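Local coordinates for hypothetical protein yigZ (Escherichia coli, PDB 1VI7) that is of uncertain function but may bind guanyl ribonucleotides and hydrolyse ribonucleoside triphosphates, at residues L139-L151 / Y170-A182. Residues are numbered along the deposited sequence; the frame is centred on the assembly and turned at random.
Sequences LTEYTLQCEYHQL and YQAFVLLRVALPA
Thr-140 to Cys-146 and Val-174 to Leu-180 pair as antiparallel strands, their axes at 150°. Four hydrogen-bonded pairs, Thr-140 with Leu-180, Tyr-142 with Val-178, Leu-144 with Leu-176 and Cys-146 with Val-174, are each closed by two backbone bonds. Their side chains share one face of the sheet. On it Leu-144 and Leu-176 meet through their CD2 methyls. Cys-146 SG rests 3.8 Å from Val-174 CB. Leu-180 CD2 meets the Tyr-142 ring obliquely, 3.5 Å from its CD1. Helices 151-160 and 185-196 cover this face, with Ile-154 on Leu-144 and Cys-146, and Phe-188 on Leu-180.

The other face carries Glu-141, Thr-143 and Gln-145 against Ala-179, Arg-177 and Leu-175. Arg-177 starts with CG anti to its own N (chi1 173°), then bends at chi2 and chi3. Glu-141 OE1 lies over one face of the guanidinium, toward its rim, 3.2 Å from Arg-177 NH2. No N-H points at this out-of-plane oxygen; the salt bridge rests on charge. Thr-143 CG2 packs on Arg-177 CD at 3.9 Å. A methionine in place of this arginine would probably leave the Glu-141 carboxylate without the positive charge now held against it.

Beyond the strands, Tyr-148 reaches back to the turn at 171-173. Tyr-148 OH donates to Gln-171 O (2.8 Å). Val-174 CG2 sits over the centre of the Tyr-148 ring in a CH-pi contact, 3.7 Å from the centroid. Leu-151, at the start of helix 151-160, touches Tyr-170, Val-174 and Leu-176.

These are the two central strands of a four-stranded antiparallel sheet (order 164-170, 174-180, 140-146, 203-204) packed on two helices. This two-layer alpha+beta sandwich in the DUF1949 region, with its beta-alpha-beta-beta-alpha-beta order, is consistent with a ferredoxin-like fold related to the C-terminal domain of EF-G.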
loop_
_atom_site.group_PDB
_atom_site.type_symbol
_atom_site.label_atom_id
_atom_site.label_comp_id
_atom_site.label_asym_id
_atom_site.label_seq_id
_atom_site.Cartn_x
_atom_site.Cartn_y
_atom_site.Cartn_z
ATOM N N LEU A 139 -0.764 -12.793 -1.680
ATOM C CA LEU A 139 -1.461 -13.976 -2.143
ATOM C C LEU A 139 -1.131 -14.257 -3.618
ATOM O O LEU A 139 -1.145 -13.321 -4.424
ATOM C CB LEU A 139 -2.963 -13.646 -2.141
ATOM C CG LEU A 139 -3.838 -14.041 -0.982
ATOM C CD1 LEU A 139 -3.061 -14.509 0.232
ATOM C CD2 LEU A 139 -4.788 -12.902 -0.608
ATOM N N THR A 140 -1.100 -15.523 -3.991
ATOM C CA THR A 140 -0.971 -15.867 -5.418
ATOM C C THR A 140 -2.361 -16.097 -6.007
ATOM O O THR A 140 -3.295 -16.419 -5.256
ATOM C CB THR A 140 -0.088 -17.099 -5.616
ATOM O OG1 THR A 140 1.259 -16.753 -5.230
ATOM C CG2 THR A 140 -0.082 -17.540 -7.071
ATOM N N GLU A 141 -2.571 -15.796 -7.282
ATOM C CA GLU A 141 -3.903 -15.948 -7.862
ATOM C C GLU A 141 -3.946 -17.071 -8.883
ATOM O O GLU A 141 -3.088 -17.168 -9.756
ATOM C CB GLU A 141 -4.372 -14.679 -8.540
ATOM C CG GLU A 141 -4.496 -13.448 -7.676
ATOM C CD GLU A 141 -5.294 -12.347 -8.371
ATOM O OE1 GLU A 141 -5.166 -12.216 -9.615
ATOM O OE2 GLU A 141 -6.090 -11.668 -7.685
ATOM N N TYR A 142 -4.983 -17.895 -8.796
ATOM C CA TYR A 142 -5.181 -19.000 -9.736
ATOM C C TYR A 142 -6.607 -19.029 -10.302
ATOM O O TYR A 142 -7.480 -18.351 -9.800
ATOM C CB TYR A 142 -5.026 -20.339 -8.996
ATOM C CG TYR A 142 -3.741 -20.569 -8.287
ATOM C CD1 TYR A 142 -3.517 -20.098 -6.989
ATOM C CD2 TYR A 142 -2.729 -21.288 -8.912
ATOM C CE1 TYR A 142 -2.321 -20.338 -6.340
ATOM C CE2 TYR A 142 -1.513 -21.506 -8.287
ATOM C CZ TYR A 142 -1.332 -21.031 -7.007
ATOM O OH TYR A 142 -0.132 -21.245 -6.374
ATOM N N THR A 143 -6.862 -19.896 -11.293
ATOM C CA THR A 143 -8.251 -20.016 -11.754
ATOM C C THR A 143 -8.717 -21.474 -11.539
ATOM O O THR A 143 -7.892 -22.357 -11.311
ATOM C CB THR A 143 -8.613 -19.567 -13.128
ATOM O OG1 THR A 143 -7.971 -20.394 -14.100
ATOM C CG2 THR A 143 -8.318 -18.126 -13.447
ATOM N N LEU A 144 -10.028 -21.630 -11.479
ATOM C CA LEU A 144 -10.611 -22.931 -11.135
ATOM C C LEU A 144 -12.031 -23.047 -11.643
ATOM O O LEU A 144 -12.898 -22.253 -11.312
ATOM C CB LEU A 144 -10.559 -23.076 -9.599
ATOM C CG LEU A 144 -11.220 -24.314 -9.013
ATOM C CD1 LEU A 144 -10.452 -25.567 -9.445
ATOM C CD2 LEU A 144 -11.369 -24.234 -7.501
ATOM N N GLN A 145 -12.274 -24.034 -12.484
ATOM C CA GLN A 145 -13.662 -24.226 -13.031
ATOM C C GLN A 145 -14.266 -25.450 -12.319
ATOM O O GLN A 145 -13.599 -26.470 -12.146
ATOM C CB GLN A 145 -13.670 -24.243 -14.507
ATOM C CG GLN A 145 -14.767 -24.701 -15.365
ATOM C CD GLN A 145 -14.410 -24.681 -16.862
ATOM O OE1 GLN A 145 -13.513 -25.431 -17.268
ATOM N NE2 GLN A 145 -15.117 -23.872 -17.657
ATOM N N CYS A 146 -15.384 -25.169 -11.644
ATOM C CA CYS A 146 -16.169 -26.114 -10.905
ATOM C C CYS A 146 -17.670 -26.079 -11.183
ATOM O O CYS A 146 -18.253 -25.157 -11.739
ATOM C CB CYS A 146 -15.959 -25.843 -9.400
ATOM S SG CYS A 146 -16.815 -24.405 -8.792
ATOM N N GLU A 147 -18.378 -26.984 -10.510
ATOM C CA GLU A 147 -19.831 -27.073 -10.668
ATOM C C GLU A 147 -20.569 -26.359 -9.578
ATOM O O GLU A 147 -20.061 -26.255 -8.447
ATOM C CB GLU A 147 -20.201 -28.578 -10.708
ATOM C CG GLU A 147 -19.471 -29.285 -11.836
ATOM C CD GLU A 147 -20.295 -30.243 -12.631
ATOM O OE1 GLU A 147 -21.449 -29.900 -12.973
ATOM O OE2 GLU A 147 -19.795 -31.362 -12.923
ATOM N N TYR A 148 -21.824 -25.967 -9.758
ATOM C CA TYR A 148 -22.539 -25.252 -8.717
ATOM C C TYR A 148 -22.680 -26.002 -7.402
ATOM O O TYR A 148 -22.912 -25.373 -6.355
ATOM C CB TYR A 148 -23.937 -24.827 -9.203
ATOM C CG TYR A 148 -23.881 -23.690 -10.188
ATOM C CD1 TYR A 148 -23.704 -23.956 -11.532
ATOM C CD2 TYR A 148 -23.907 -22.357 -9.799
ATOM C CE1 TYR A 148 -23.568 -22.953 -12.448
ATOM C CE2 TYR A 148 -23.828 -21.328 -10.719
ATOM C CZ TYR A 148 -23.688 -21.632 -12.053
ATOM O OH TYR A 148 -23.551 -20.646 -13.005
ATOM N N HIS A 149 -22.755 -27.324 -7.433
ATOM C CA HIS A 149 -22.926 -28.146 -6.261
ATOM C C HIS A 149 -21.613 -28.303 -5.504
ATOM O O HIS A 149 -21.529 -29.058 -4.525
ATOM C CB HIS A 149 -23.508 -29.523 -6.596
ATOM C CG HIS A 149 -22.585 -30.409 -7.343
ATOM N ND1 HIS A 149 -21.557 -31.087 -6.714
ATOM C CD2 HIS A 149 -22.456 -30.700 -8.656
ATOM C CE1 HIS A 149 -20.851 -31.784 -7.591
ATOM N NE2 HIS A 149 -21.354 -31.544 -8.793
ATOM N N GLN A 150 -20.537 -27.737 -6.025
ATOM C CA GLN A 150 -19.246 -27.713 -5.376
ATOM C C GLN A 150 -18.889 -26.326 -4.847
ATOM O O GLN A 150 -17.945 -26.181 -4.087
ATOM C CB GLN A 150 -18.146 -28.229 -6.293
ATOM C CG GLN A 150 -18.420 -29.577 -6.910
ATOM C CD GLN A 150 -17.517 -29.906 -8.078
ATOM O OE1 GLN A 150 -17.468 -29.235 -9.109
ATOM N NE2 GLN A 150 -16.797 -31.005 -7.956
ATOM N N LEU A 151 -19.639 -25.294 -5.146
ATOM C CA LEU A 151 -19.378 -23.946 -4.672
ATOM C C LEU A 151 -19.157 -23.846 -3.181
ATOM O O LEU A 151 -17.987 -23.804 -2.762
ATOM C CB LEU A 151 -20.455 -22.976 -5.117
ATOM C CG LEU A 151 -19.995 -21.558 -5.444
ATOM C CD1 LEU A 151 -18.749 -21.593 -6.308
ATOM C CD2 LEU A 151 -21.124 -20.811 -6.155
ATOM N N TYR A 170 -20.762 -16.861 -13.312
ATOM C CA TYR A 170 -21.772 -17.914 -13.346
ATOM C C TYR A 170 -22.304 -18.165 -14.741
ATOM O O TYR A 170 -23.205 -17.518 -15.222
ATOM C CB TYR A 170 -22.861 -17.682 -12.318
ATOM C CG TYR A 170 -22.332 -17.484 -10.909
ATOM C CD1 TYR A 170 -22.648 -16.317 -10.214
ATOM C CD2 TYR A 170 -21.497 -18.402 -10.300
ATOM C CE1 TYR A 170 -22.145 -16.078 -8.941
ATOM C CE2 TYR A 170 -20.991 -18.174 -9.039
ATOM C CZ TYR A 170 -21.322 -17.022 -8.360
ATOM O OH TYR A 170 -20.797 -16.854 -7.106
ATOM N N GLN A 171 -21.725 -19.160 -15.385
ATOM C CA GLN A 171 -22.040 -19.628 -16.718
ATOM C C GLN A 171 -22.713 -21.008 -16.638
ATOM O O GLN A 171 -23.497 -21.341 -15.727
ATOM C CB GLN A 171 -20.752 -19.717 -17.529
ATOM C CG GLN A 171 -19.660 -18.713 -17.340
ATOM C CD GLN A 171 -18.283 -19.321 -17.110
ATOM O OE1 GLN A 171 -17.554 -19.679 -18.040
ATOM N NE2 GLN A 171 -17.973 -19.450 -15.827
ATOM N N ALA A 172 -22.378 -21.920 -17.567
ATOM C CA ALA A 172 -22.970 -23.276 -17.473
ATOM C C ALA A 172 -22.283 -23.948 -16.269
ATOM O O ALA A 172 -22.791 -24.846 -15.631
ATOM C CB ALA A 172 -22.773 -24.052 -18.741
ATOM N N PHE A 173 -21.039 -23.533 -16.067
ATOM C CA PHE A 173 -20.196 -23.938 -14.972
ATOM C C PHE A 173 -19.723 -22.692 -14.217
ATOM O O PHE A 173 -19.935 -21.573 -14.706
ATOM C CB PHE A 173 -18.929 -24.654 -15.446
ATOM C CG PHE A 173 -19.216 -25.937 -16.149
ATOM C CD1 PHE A 173 -18.634 -26.227 -17.364
ATOM C CD2 PHE A 173 -20.075 -26.864 -15.561
ATOM C CE1 PHE A 173 -18.903 -27.440 -17.986
ATOM C CE2 PHE A 173 -20.352 -28.062 -16.185
ATOM C CZ PHE A 173 -19.781 -28.341 -17.410
ATOM N N VAL A 174 -19.004 -22.925 -13.125
ATOM C CA VAL A 174 -18.571 -21.729 -12.374
ATOM C C VAL A 174 -17.132 -21.446 -12.705
ATOM O O VAL A 174 -16.359 -22.389 -12.856
ATOM C CB VAL A 174 -18.765 -21.875 -10.871
ATOM C CG1 VAL A 174 -18.400 -20.547 -10.181
ATOM C CG2 VAL A 174 -20.180 -22.286 -10.489
ATOM N N LEU A 175 -16.813 -20.214 -13.087
ATOM C CA LEU A 175 -15.432 -19.891 -13.330
ATOM C C LEU A 175 -14.963 -18.900 -12.240
ATOM O O LEU A 175 -15.459 -17.813 -12.118
ATOM C CB LEU A 175 -15.026 -19.394 -14.675
ATOM C CG LEU A 175 -13.465 -19.304 -14.770
ATOM C CD1 LEU A 175 -12.931 -20.621 -15.289
ATOM C CD2 LEU A 175 -13.035 -18.078 -15.532
ATOM N N LEU A 176 -14.108 -19.470 -11.419
ATOM C CA LEU A 176 -13.564 -18.838 -10.222
ATOM C C LEU A 176 -12.114 -18.397 -10.462
ATOM O O LEU A 176 -11.284 -19.028 -11.153
ATOM C CB LEU A 176 -13.653 -19.873 -9.112
ATOM C CG LEU A 176 -14.441 -19.800 -7.846
ATOM C CD1 LEU A 176 -15.839 -19.246 -7.882
ATOM C CD2 LEU A 176 -14.501 -21.200 -7.174
ATOM N N ARG A 177 -11.781 -17.250 -9.919
ATOM C CA ARG A 177 -10.438 -16.667 -9.908
ATOM C C ARG A 177 -10.062 -16.656 -8.412
ATOM O O ARG A 177 -10.896 -16.110 -7.651
ATOM C CB ARG A 177 -10.532 -15.231 -10.402
ATOM C CG ARG A 177 -9.253 -14.424 -10.307
ATOM C CD ARG A 177 -8.120 -15.141 -10.969
ATOM N NE ARG A 177 -7.099 -14.393 -11.592
ATOM C CZ ARG A 177 -7.038 -13.231 -12.196
ATOM N NH1 ARG A 177 -8.109 -12.453 -12.300
ATOM N NH2 ARG A 177 -5.868 -12.833 -12.720
ATOM N N VAL A 178 -9.298 -17.621 -7.911
ATOM C CA VAL A 178 -8.995 -17.672 -6.484
ATOM C C VAL A 178 -7.586 -17.175 -6.171
ATOM O O VAL A 178 -6.748 -17.147 -7.056
ATOM C CB VAL A 178 -9.103 -19.098 -5.915
ATOM C CG1 VAL A 178 -10.562 -19.470 -5.731
ATOM C CG2 VAL A 178 -8.371 -20.062 -6.847
ATOM N N ALA A 179 -7.400 -16.793 -4.921
ATOM C CA ALA A 179 -6.153 -16.302 -4.386
ATOM C C ALA A 179 -5.858 -16.947 -3.024
ATOM O O ALA A 179 -6.632 -16.799 -2.087
ATOM C CB ALA A 179 -6.179 -14.786 -4.220
ATOM N N LEU A 180 -4.666 -17.515 -2.907
ATOM C CA LEU A 180 -4.251 -18.082 -1.630
ATOM C C LEU A 180 -2.734 -18.097 -1.485
ATOM O O LEU A 180 -1.997 -18.177 -2.471
ATOM C CB LEU A 180 -4.785 -19.523 -1.545
ATOM C CG LEU A 180 -4.206 -20.465 -2.627
ATOM C CD1 LEU A 180 -4.142 -21.881 -2.105
ATOM C CD2 LEU A 180 -5.049 -20.395 -3.881
ATOM N N PRO A 181 -2.272 -18.111 -0.245
ATOM C CA PRO A 181 -0.846 -18.166 0.041
ATOM C C PRO A 181 -0.181 -19.179 -0.867
ATOM O O PRO A 181 -0.767 -20.228 -1.124
ATOM C CB PRO A 181 -0.844 -18.652 1.487
ATOM C CG PRO A 181 -2.037 -17.944 2.064
ATOM C CD PRO A 181 -3.080 -18.086 0.982
ATOM N N ALA A 182 1.049 -18.907 -1.315
ATOM C CA ALA A 182 1.727 -19.886 -2.170
ATOM C C ALA A 182 2.223 -21.075 -1.358
ATOM O O ALA A 182 2.657 -22.083 -1.927
ATOM C CB ALA A 182 2.842 -19.261 -2.979
#